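Local structure of titin (Homo sapiens, 2J8O) at residues R12-R17 with A92-E97; V16-N21 with V69-A74; H150-V155 with V163-V168. The protein probably acts as a giant elastic scaffold of the muscle sarcomere and carries a protein kinase activity, the part here being two tandem immunoglobulin I-set domains. All coordinates share one frame; numbering follows the deposited sequence.

Interaction 1. Residues R12-R17 with A92-E97; sequences RNLNVR and ASLEVE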
loop_
_atom_site.group_PDB
_atom_site.type_symbol
_atom_site.label_atom_id
_atom_site.label_comp_id
_atom_site.label_asym_id
_atom_site.label_seq_id
_atom_site.Cartn_x
_atom_site.Cartn_y
_atom_site.Cartn_z
ATOM N N ARG A 12 19.231 5.834 2.020
ATOM C CA ARG A 12 18.803 4.881 1.011
ATOM C C ARG A 12 17.282 4.863 0.899
ATOM O O ARG A 12 16.569 5.119 1.884
ATOM C CB ARG A 12 19.306 3.466 1.323
ATOM C CG ARG A 12 20.815 3.284 1.121
ATOM C CD ARG A 12 21.262 1.833 1.296
ATOM N NE ARG A 12 22.728 1.643 1.308
ATOM C CZ ARG A 12 23.553 2.007 2.303
ATOM N NH1 ARG A 12 23.099 2.633 3.406
ATOM N NH2 ARG A 12 24.860 1.768 2.181
ATOM N N ASN A 13 16.799 4.580 -0.310
ATOM C CA ASN A 13 15.408 4.166 -0.508
ATOM C C ASN A 13 15.018 2.925 0.334
ATOM O O ASN A 13 15.861 2.084 0.658
ATOM C CB ASN A 13 15.137 3.918 -2.000
ATOM C CG ASN A 13 15.221 5.204 -2.845
ATOM O OD1 ASN A 13 14.956 6.328 -2.370
ATOM N ND2 ASN A 13 15.585 5.034 -4.102
ATOM N N LEU A 14 13.742 2.820 0.681
ATOM C CA LEU A 14 13.260 1.706 1.505
ATOM C C LEU A 14 12.094 0.992 0.895
ATOM O O LEU A 14 11.185 1.617 0.382
ATOM C CB LEU A 14 12.831 2.204 2.877
ATOM C CG LEU A 14 13.919 2.681 3.821
ATOM C CD1 LEU A 14 13.324 2.774 5.220
ATOM C CD2 LEU A 14 15.078 1.705 3.773
ATOM N N ASN A 15 12.117 -0.329 0.953
ATOM C CA ASN A 15 10.959 -1.111 0.555
ATOM C C ASN A 15 10.554 -1.997 1.725
ATOM O O ASN A 15 11.310 -2.871 2.155
ATOM C CB ASN A 15 11.246 -1.895 -0.719
ATOM C CG ASN A 15 11.664 -0.977 -1.891
ATOM O OD1 ASN A 15 10.943 -0.836 -2.876
ATOM N ND2 ASN A 15 12.822 -0.345 -1.767
ATOM N N VAL A 16 9.377 -1.723 2.276
ATOM C CA VAL A 16 8.869 -2.469 3.415
ATOM C C VAL A 16 7.465 -2.980 3.177
ATOM O O VAL A 16 6.864 -2.702 2.134
ATOM C CB VAL A 16 8.819 -1.611 4.678
ATOM C CG1 VAL A 16 10.219 -1.410 5.254
ATOM C CG2 VAL A 16 8.102 -0.286 4.387
ATOM N N ARG A 17 6.961 -3.731 4.161
ATOM C CA ARG A 17 5.577 -4.145 4.199
ATOM C C ARG A 17 4.744 -3.403 5.238
ATOM O O ARG A 17 5.284 -2.824 6.176
ATOM C CB ARG A 17 5.503 -5.637 4.448
ATOM C CG ARG A 17 5.791 -6.418 3.188
ATOM C CD ARG A 17 5.355 -7.841 3.299
ATOM N NE ARG A 17 6.352 -8.660 2.626
ATOM C CZ ARG A 17 6.352 -9.984 2.591
ATOM N NH1 ARG A 17 5.384 -10.678 3.190
ATOM N NH2 ARG A 17 7.330 -10.600 1.949
ATOM N N ALA A 92 15.214 10.373 -0.016
ATOM C CA ALA A 92 14.967 8.950 -0.080
ATOM C C ALA A 92 13.466 8.647 0.012
ATOM O O ALA A 92 12.731 9.289 0.769
ATOM C CB ALA A 92 15.716 8.245 1.030
ATOM N N SER A 93 13.024 7.671 -0.774
ATOM C CA SER A 93 11.631 7.291 -0.801
ATOM C C SER A 93 11.424 6.001 -0.021
ATOM O O SER A 93 12.304 5.122 0.052
ATOM C CB SER A 93 11.122 7.137 -2.234
ATOM O OG SER A 93 11.990 6.306 -2.976
ATOM N N LEU A 94 10.255 5.933 0.594
ATOM C CA LEU A 94 9.798 4.754 1.290
ATOM C C LEU A 94 8.586 4.279 0.505
ATOM O O LEU A 94 7.566 4.982 0.410
ATOM C CB LEU A 94 9.458 5.095 2.750
ATOM C CG LEU A 94 8.641 4.166 3.659
ATOM C CD1 LEU A 94 9.231 2.795 3.737
ATOM C CD2 LEU A 94 8.575 4.760 5.057
ATOM N N GLU A 95 8.744 3.124 -0.126
ATOM C CA GLU A 95 7.654 2.498 -0.863
ATOM C C GLU A 95 7.230 1.210 -0.194
ATOM O O GLU A 95 8.000 0.591 0.542
ATOM C CB GLU A 95 8.053 2.248 -2.306
ATOM C CG GLU A 95 8.265 3.538 -3.075
ATOM C CD GLU A 95 8.939 3.312 -4.412
ATOM O OE1 GLU A 95 8.290 2.749 -5.333
ATOM O OE2 GLU A 95 10.124 3.708 -4.535
ATOM N N VAL A 96 5.985 0.834 -0.437
ATOM C CA VAL A 96 5.402 -0.357 0.156
ATOM C C VAL A 96 5.335 -1.430 -0.921
ATOM O O VAL A 96 4.820 -1.184 -2.008
ATOM C CB VAL A 96 4.022 -0.034 0.765
ATOM C CG1 VAL A 96 3.232 -1.279 1.019
ATOM C CG2 VAL A 96 4.212 0.733 2.075
ATOM N N GLU A 97 5.914 -2.596 -0.638
ATOM C CA GLU A 97 5.951 -3.690 -1.603
ATOM C C GLU A 97 5.274 -4.878 -0.966
ATOM O O GLU A 97 5.819 -5.514 -0.077
ATOM C CB GLU A 97 7.384 -4.013 -2.048
ATOM C CG GLU A 97 8.027 -2.914 -2.910
ATOM C CD GLU A 97 9.325 -3.352 -3.587
ATOM O OE1 GLU A 97 10.215 -3.917 -2.911
ATOM O OE2 GLU A 97 9.462 -3.123 -4.809
#

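Interaction 2. Residues V16-N21 with V69-A74; sequences VRYQSN and VTDDDA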
loop_
_atom_site.group_PDB
_atom_site.type_symbol
_atom_site.label_atom_id
_atom_site.label_comp_id
_atom_site.label_asym_id
_atom_site.label_seq_id
_atom_site.Cartn_x
_atom_site.Cartn_y
_atom_site.Cartn_z
ATOM N N VAL A 16 9.377 -1.723 2.276
ATOM C CA VAL A 16 8.869 -2.469 3.415
ATOM C C VAL A 16 7.465 -2.980 3.177
ATOM O O VAL A 16 6.864 -2.702 2.134
ATOM C CB VAL A 16 8.819 -1.611 4.678
ATOM C CG1 VAL A 16 10.219 -1.410 5.254
ATOM C CG2 VAL A 16 8.102 -0.286 4.387
ATOM N N ARG A 17 6.961 -3.731 4.161
ATOM C CA ARG A 17 5.577 -4.145 4.199
ATOM C C ARG A 17 4.744 -3.403 5.238
ATOM O O ARG A 17 5.284 -2.824 6.176
ATOM C CB ARG A 17 5.503 -5.637 4.448
ATOM C CG ARG A 17 5.791 -6.418 3.188
ATOM C CD ARG A 17 5.355 -7.841 3.299
ATOM N NE ARG A 17 6.352 -8.660 2.626
ATOM C CZ ARG A 17 6.352 -9.984 2.591
ATOM N NH1 ARG A 17 5.384 -10.678 3.190
ATOM N NH2 ARG A 17 7.330 -10.600 1.949
ATOM N N TYR A 18 3.422 -3.445 5.070
ATOM C CA TYR A 18 2.502 -2.820 6.010
ATOM C C TYR A 18 2.822 -3.160 7.457
ATOM O O TYR A 18 3.252 -4.275 7.757
ATOM C CB TYR A 18 1.041 -3.163 5.668
ATOM C CG TYR A 18 0.597 -2.457 4.406
ATOM C CD1 TYR A 18 0.042 -3.162 3.329
ATOM C CD2 TYR A 18 0.795 -1.068 4.259
ATOM C CE1 TYR A 18 -0.332 -2.495 2.159
ATOM C CE2 TYR A 18 0.418 -0.395 3.102
ATOM C CZ TYR A 18 -0.143 -1.106 2.060
ATOM O OH TYR A 18 -0.503 -0.422 0.929
ATOM N N GLN A 19 2.644 -2.167 8.333
ATOM C CA GLN A 19 2.743 -2.343 9.793
ATOM C C GLN A 19 4.134 -2.642 10.345
ATOM O O GLN A 19 4.281 -2.934 11.534
ATOM C CB GLN A 19 1.774 -3.415 10.290
ATOM C CG GLN A 19 0.331 -3.005 10.214
ATOM C CD GLN A 19 -0.552 -3.883 11.058
ATOM O OE1 GLN A 19 -0.361 -5.101 11.122
ATOM N NE2 GLN A 19 -1.533 -3.274 11.717
ATOM N N SER A 20 5.152 -2.595 9.505
ATOM C CA SER A 20 6.472 -2.839 10.019
ATOM C C SER A 20 7.179 -1.529 10.247
ATOM O O SER A 20 6.647 -0.472 9.933
ATOM C CB SER A 20 7.288 -3.733 9.105
ATOM O OG SER A 20 8.386 -4.254 9.852
ATOM N N ASN A 21 8.365 -1.602 10.826
ATOM C CA ASN A 21 9.117 -0.408 11.109
ATOM C C ASN A 21 10.085 -0.072 9.971
ATOM O O ASN A 21 10.870 -0.918 9.533
ATOM C CB ASN A 21 9.849 -0.545 12.441
ATOM C CG ASN A 21 8.909 -0.511 13.616
ATOM O OD1 ASN A 21 7.698 -0.345 13.447
ATOM N ND2 ASN A 21 9.459 -0.656 14.823
ATOM N N VAL A 69 4.221 1.211 9.562
ATOM C CA VAL A 69 4.069 1.785 8.231
ATOM C C VAL A 69 2.686 1.548 7.657
ATOM O O VAL A 69 2.261 0.413 7.443
ATOM C CB VAL A 69 5.147 1.250 7.238
ATOM C CG1 VAL A 69 4.789 1.613 5.785
ATOM C CG2 VAL A 69 6.508 1.815 7.592
ATOM N N THR A 70 1.985 2.646 7.445
ATOM C CA THR A 70 0.816 2.689 6.586
ATOM C C THR A 70 1.278 3.272 5.254
ATOM O O THR A 70 2.421 3.753 5.131
ATOM C CB THR A 70 -0.296 3.556 7.192
ATOM O OG1 THR A 70 -1.485 3.365 6.437
ATOM C CG2 THR A 70 0.064 5.028 7.150
ATOM N N ASP A 71 0.416 3.252 4.249
ATOM C CA ASP A 71 0.865 3.734 2.957
ATOM C C ASP A 71 0.854 5.267 2.888
ATOM O O ASP A 71 1.359 5.851 1.934
ATOM C CB ASP A 71 0.050 3.099 1.840
ATOM C CG ASP A 71 -1.395 3.331 2.021
ATOM O OD1 ASP A 71 -1.719 4.481 2.399
ATOM O OD2 ASP A 71 -2.205 2.389 1.811
ATOM N N ASP A 72 0.273 5.909 3.901
ATOM C CA ASP A 72 0.402 7.349 4.063
ATOM C C ASP A 72 1.869 7.675 4.344
ATOM O O ASP A 72 2.342 8.752 3.982
ATOM C CB ASP A 72 -0.504 7.887 5.181
ATOM C CG ASP A 72 -0.088 9.283 5.661
ATOM O OD1 ASP A 72 -0.351 10.279 4.949
ATOM O OD2 ASP A 72 0.520 9.389 6.751
ATOM N N ASP A 73 2.587 6.744 4.972
ATOM C CA ASP A 73 4.006 6.932 5.223
ATOM C C ASP A 73 4.869 6.661 3.973
ATOM O O ASP A 73 6.057 7.013 3.961
ATOM C CB ASP A 73 4.494 6.061 6.378
ATOM C CG ASP A 73 3.610 6.145 7.609
ATOM O OD1 ASP A 73 3.597 7.193 8.285
ATOM O OD2 ASP A 73 2.938 5.133 7.925
ATOM N N ALA A 74 4.273 6.073 2.935
ATOM C CA ALA A 74 4.965 5.719 1.689
ATOM C C ALA A 74 5.163 6.937 0.820
ATOM O O ALA A 74 4.303 7.295 0.016
ATOM C CB ALA A 74 4.202 4.640 0.910
#

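Interaction 3. Residues H150-V155 with V163-V168; sequences HYQVIV and VFPNGV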
loop_
_atom_site.group_PDB
_atom_site.type_symbol
_atom_site.label_atom_id
_atom_site.label_comp_id
_atom_site.label_asym_id
_atom_site.label_seq_id
_atom_site.Cartn_x
_atom_site.Cartn_y
_atom_site.Cartn_z
ATOM N N HIS A 150 -23.759 -6.897 -20.213
ATOM C CA HIS A 150 -24.320 -7.599 -19.048
ATOM C C HIS A 150 -23.710 -7.221 -17.702
ATOM O O HIS A 150 -24.438 -6.975 -16.734
ATOM C CB HIS A 150 -24.217 -9.118 -19.261
ATOM C CG HIS A 150 -25.094 -9.921 -18.352
ATOM N ND1 HIS A 150 -24.582 -10.864 -17.452
ATOM C CD2 HIS A 150 -26.457 -9.929 -18.199
ATOM C CE1 HIS A 150 -25.586 -11.411 -16.787
ATOM N NE2 HIS A 150 -26.739 -10.858 -17.222
ATOM N N TYR A 151 -22.382 -7.189 -17.648
ATOM C CA TYR A 151 -21.671 -6.955 -16.401
ATOM C C TYR A 151 -21.034 -5.577 -16.363
ATOM O O TYR A 151 -20.911 -4.904 -17.386
ATOM C CB TYR A 151 -20.535 -7.976 -16.229
ATOM C CG TYR A 151 -20.922 -9.444 -16.235
ATOM C CD1 TYR A 151 -21.356 -10.083 -15.057
ATOM C CD2 TYR A 151 -20.807 -10.202 -17.412
ATOM C CE1 TYR A 151 -21.697 -11.417 -15.064
ATOM C CE2 TYR A 151 -21.135 -11.529 -17.424
ATOM C CZ TYR A 151 -21.578 -12.136 -16.248
ATOM O OH TYR A 151 -21.902 -13.475 -16.282
ATOM N N GLN A 152 -20.618 -5.174 -15.164
ATOM C CA GLN A 152 -19.636 -4.103 -15.003
ATOM C C GLN A 152 -18.781 -4.350 -13.792
ATOM O O GLN A 152 -19.259 -4.790 -12.732
ATOM C CB GLN A 152 -20.251 -2.693 -14.973
ATOM C CG GLN A 152 -21.110 -2.360 -13.763
ATOM C CD GLN A 152 -21.481 -0.886 -13.709
ATOM O OE1 GLN A 152 -20.939 -0.147 -12.894
ATOM N NE2 GLN A 152 -22.391 -0.450 -14.590
ATOM N N VAL A 153 -17.494 -4.101 -13.978
ATOM C CA VAL A 153 -16.558 -4.327 -12.946
ATOM C C VAL A 153 -16.080 -2.953 -12.583
ATOM O O VAL A 153 -15.760 -2.141 -13.459
ATOM C CB VAL A 153 -15.408 -5.314 -13.376
ATOM C CG1 VAL A 153 -15.780 -6.072 -14.646
ATOM C CG2 VAL A 153 -14.055 -4.615 -13.546
ATOM N N ILE A 154 -16.099 -2.694 -11.279
ATOM C CA ILE A 154 -15.506 -1.521 -10.692
ATOM C C ILE A 154 -14.202 -2.011 -10.084
ATOM O O ILE A 154 -14.192 -3.023 -9.382
ATOM C CB ILE A 154 -16.427 -0.953 -9.591
ATOM C CG1 ILE A 154 -17.716 -0.396 -10.203
ATOM C CG2 ILE A 154 -15.720 0.134 -8.797
ATOM C CD1 ILE A 154 -18.904 -0.342 -9.245
ATOM N N VAL A 155 -13.098 -1.328 -10.392
ATOM C CA VAL A 155 -11.812 -1.593 -9.760
ATOM C C VAL A 155 -11.234 -0.299 -9.213
ATOM O O VAL A 155 -11.087 0.670 -9.935
ATOM C CB VAL A 155 -10.779 -2.245 -10.720
ATOM C CG1 VAL A 155 -9.470 -2.567 -9.958
ATOM C CG2 VAL A 155 -11.331 -3.514 -11.357
ATOM N N VAL A 163 -20.959 -6.122 -10.314
ATOM C CA VAL A 163 -22.284 -5.562 -10.211
ATOM C C VAL A 163 -23.085 -5.960 -11.444
ATOM O O VAL A 163 -22.531 -6.111 -12.539
ATOM C CB VAL A 163 -22.219 -4.009 -9.987
ATOM C CG1 VAL A 163 -20.806 -3.472 -10.266
ATOM C CG2 VAL A 163 -23.279 -3.241 -10.787
ATOM N N PHE A 164 -24.393 -6.151 -11.248
ATOM C CA PHE A 164 -25.300 -6.560 -12.311
ATOM C C PHE A 164 -26.270 -5.403 -12.541
ATOM O O PHE A 164 -27.282 -5.272 -11.807
ATOM C CB PHE A 164 -26.053 -7.846 -11.901
ATOM C CG PHE A 164 -25.133 -9.020 -11.586
ATOM C CD1 PHE A 164 -25.207 -10.205 -12.325
ATOM C CD2 PHE A 164 -24.183 -8.932 -10.562
ATOM C CE1 PHE A 164 -24.332 -11.296 -12.043
ATOM C CE2 PHE A 164 -23.309 -10.005 -10.271
ATOM C CZ PHE A 164 -23.391 -11.184 -11.018
ATOM N N PRO A 165 -25.897 -4.480 -13.467
ATOM C CA PRO A 165 -26.688 -3.306 -13.797
ATOM C C PRO A 165 -28.192 -3.561 -13.946
ATOM O O PRO A 165 -28.973 -2.810 -13.362
ATOM C CB PRO A 165 -26.063 -2.837 -15.107
ATOM C CG PRO A 165 -24.679 -3.148 -14.980
ATOM C CD PRO A 165 -24.618 -4.467 -14.220
ATOM N N ASN A 166 -28.613 -4.569 -14.719
ATOM C CA ASN A 166 -30.032 -4.992 -14.692
ATOM C C ASN A 166 -30.204 -5.815 -13.422
ATOM O O ASN A 166 -29.218 -6.225 -12.825
ATOM C CB ASN A 166 -30.419 -5.843 -15.912
ATOM C CG ASN A 166 -29.876 -5.217 -17.216
ATOM O OD1 ASN A 166 -28.623 -5.349 -17.499
ATOM N ND2 ASN A 166 -30.806 -4.535 -18.019
ATOM N N GLY A 167 -31.445 -6.090 -13.002
ATOM C CA GLY A 167 -31.570 -7.020 -11.867
ATOM C C GLY A 167 -30.828 -8.338 -12.118
ATOM O O GLY A 167 -30.648 -8.763 -13.263
ATOM N N VAL A 168 -30.393 -8.981 -11.046
ATOM C CA VAL A 168 -29.780 -10.303 -11.127
ATOM C C VAL A 168 -30.789 -11.279 -11.778
ATOM O O VAL A 168 -32.014 -11.173 -11.521
ATOM C CB VAL A 168 -29.346 -10.737 -9.705
ATOM C CG1 VAL A 168 -30.497 -11.365 -8.948
ATOM C CG2 VAL A 168 -28.118 -11.655 -9.736
#

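Interaction 1. Residues R12-R17 with A92-E97
Leu-94 CD1 is wedged against two residues of the facing strand, meeting Val-16 CG2 at 3.3 Å and Leu-14 CB at 3.7 Å. The first torsion of Leu-94 (165°) turns its CG away from the backbone N and brings that methyl across to them. This apolar side is the close-packed one: Leu-14 and Leu-94 also touch Ala-22 of strand 22-31, while Val-96 packs on Tyr-18 and Val-69. Between the backbones, parallel bonds run alternately, from Leu-14 N to Ser-93 O (2.8 Å), Glu-95 N to Leu-14 O (2.9 Å), Val-16 N to Glu-95 O (3.2 Å) and Glu-97 N to Val-16 O (2.9 Å). Such a short parallel pairing of strand A' with strand G, the axes here 19° apart, is characteristic of I-set immunoglobulin domains, as of V-set ones. Asn-13 extends it with its side chain: OD1 takes a nearly straight bond (176°) from Ser-93 N at 2.8 Å and a weak one from Ser-93 OG. The other side of the sheet, with Asn-15 and Glu-95, is exposed and polar. There the extended chain of Glu-97 crosses Asn-15 obliquely, OE1 lying 3.2 Å from Asn-15 CB. Were Glu-97 replaced by an alanine, the chain lying against Asn-15 CB would be gone and Arg-183 would probably be left without a weak, distant ionic partner.

Interaction 2. Residues V16-N21 with V69-A74
In this I-set domain the turn that leads from strand 14-16 into strand 22-31 is clasped to the loop joining strands 61-66 and 76-83, the E-F loop of the immunoglobulin fold. Val-69 is the residue gripped, and its backbone is held at both ends. Its O accepts a bond from Gln-19 N (2.8 Å), with the donor tilted somewhat from the carbonyl plane, and its N gives one to Ser-20 O (3.0 Å) that lies in the carbonyl plane; both are almost straight at 173°. Gln-19 occupies the third position of a type II turn from Arg-17 to Ser-20, with a positive phi (69°). The Val-69 side chain packs against the turn as well, CG2 approaching Ser-20 O at 3.3 Å and CG1 lying 4.1 Å from Val-16 CG2. Further along, the E-F loop folds into a type I turn from Thr-70 to Asp-73. Asp-73 OD2 receives Thr-70 N at 2.7 Å and also a salt bridge from Lys-51, while Asp-73 O is bonded to Tyr-77 OH, the tyrosine corner common in Greek-key folds. Tyr-18 brings its ring edge to the loop: Val-69 O and Asp-71 CB both lie in the ring plane, Asp-71 CB 3.7 Å from Tyr-18 CE2.

Interaction 3. Residues H150-V155 with V163-V168
Val-163 sits against Gln-152 with both methyls turned to its aliphatic stem, CG1 lying 3.7 Å and CG2 3.8 Å from Gln-152 CG. The same CG1 also lies 3.2 Å from Gln-152 O and meets Ile-154 CD1 at 3.8 Å, the isoleucine crossing at about a right angle. Gln-152 can cover the valine in this way because its CG stands between the backbone N and carbonyl carbon (chi1 68°), from where the extended chain carries NE2 to 3.6 Å from Pro-165 CG. The two residues form an antiparallel, hydrogen-bonded pair: Val-163 N bonds to Gln-152 O at 3.2 Å, and the return bond from Gln-152 N to Val-163 O is weak. They lie at the open end of the hairpin made by strands 152-155 and 159-163, the D and E strands of the second I-set domain. Two residues beyond, Pro-165 has no N-H to offer, and its CD faces His-150 O at 3.6 Å, consistent with the pairing stopping here. On the other side of the hairpin, Tyr-151 directs its edge toward the face of Phe-164 in an offset edge-to-face pair, with planes 67° apart and centroids separated by 5.8 Å; Phe-164 packs in turn on Leu-193 of strand 185-195.

Interactions 1 and 2 share Val-16 and Arg-17 and hold one end of the first I-set domain together; Leu-94 of the former also packs against Asp-73 and Ala-74 of the latter. Interaction 3 belongs to the second domain, its centre about 37 Å from that of interaction 1. Interaction 1 is partly buried and joins two strands by regular parallel bonds over an apolar face. Interaction 2 is a surface contact between loops, relying on two backbone bonds around a single buried valine. Interaction 3, also partly buried, is a local antiparallel pairing with two backbone bonds, one of them weak, accompanied by side-chain packing and an aromatic pair.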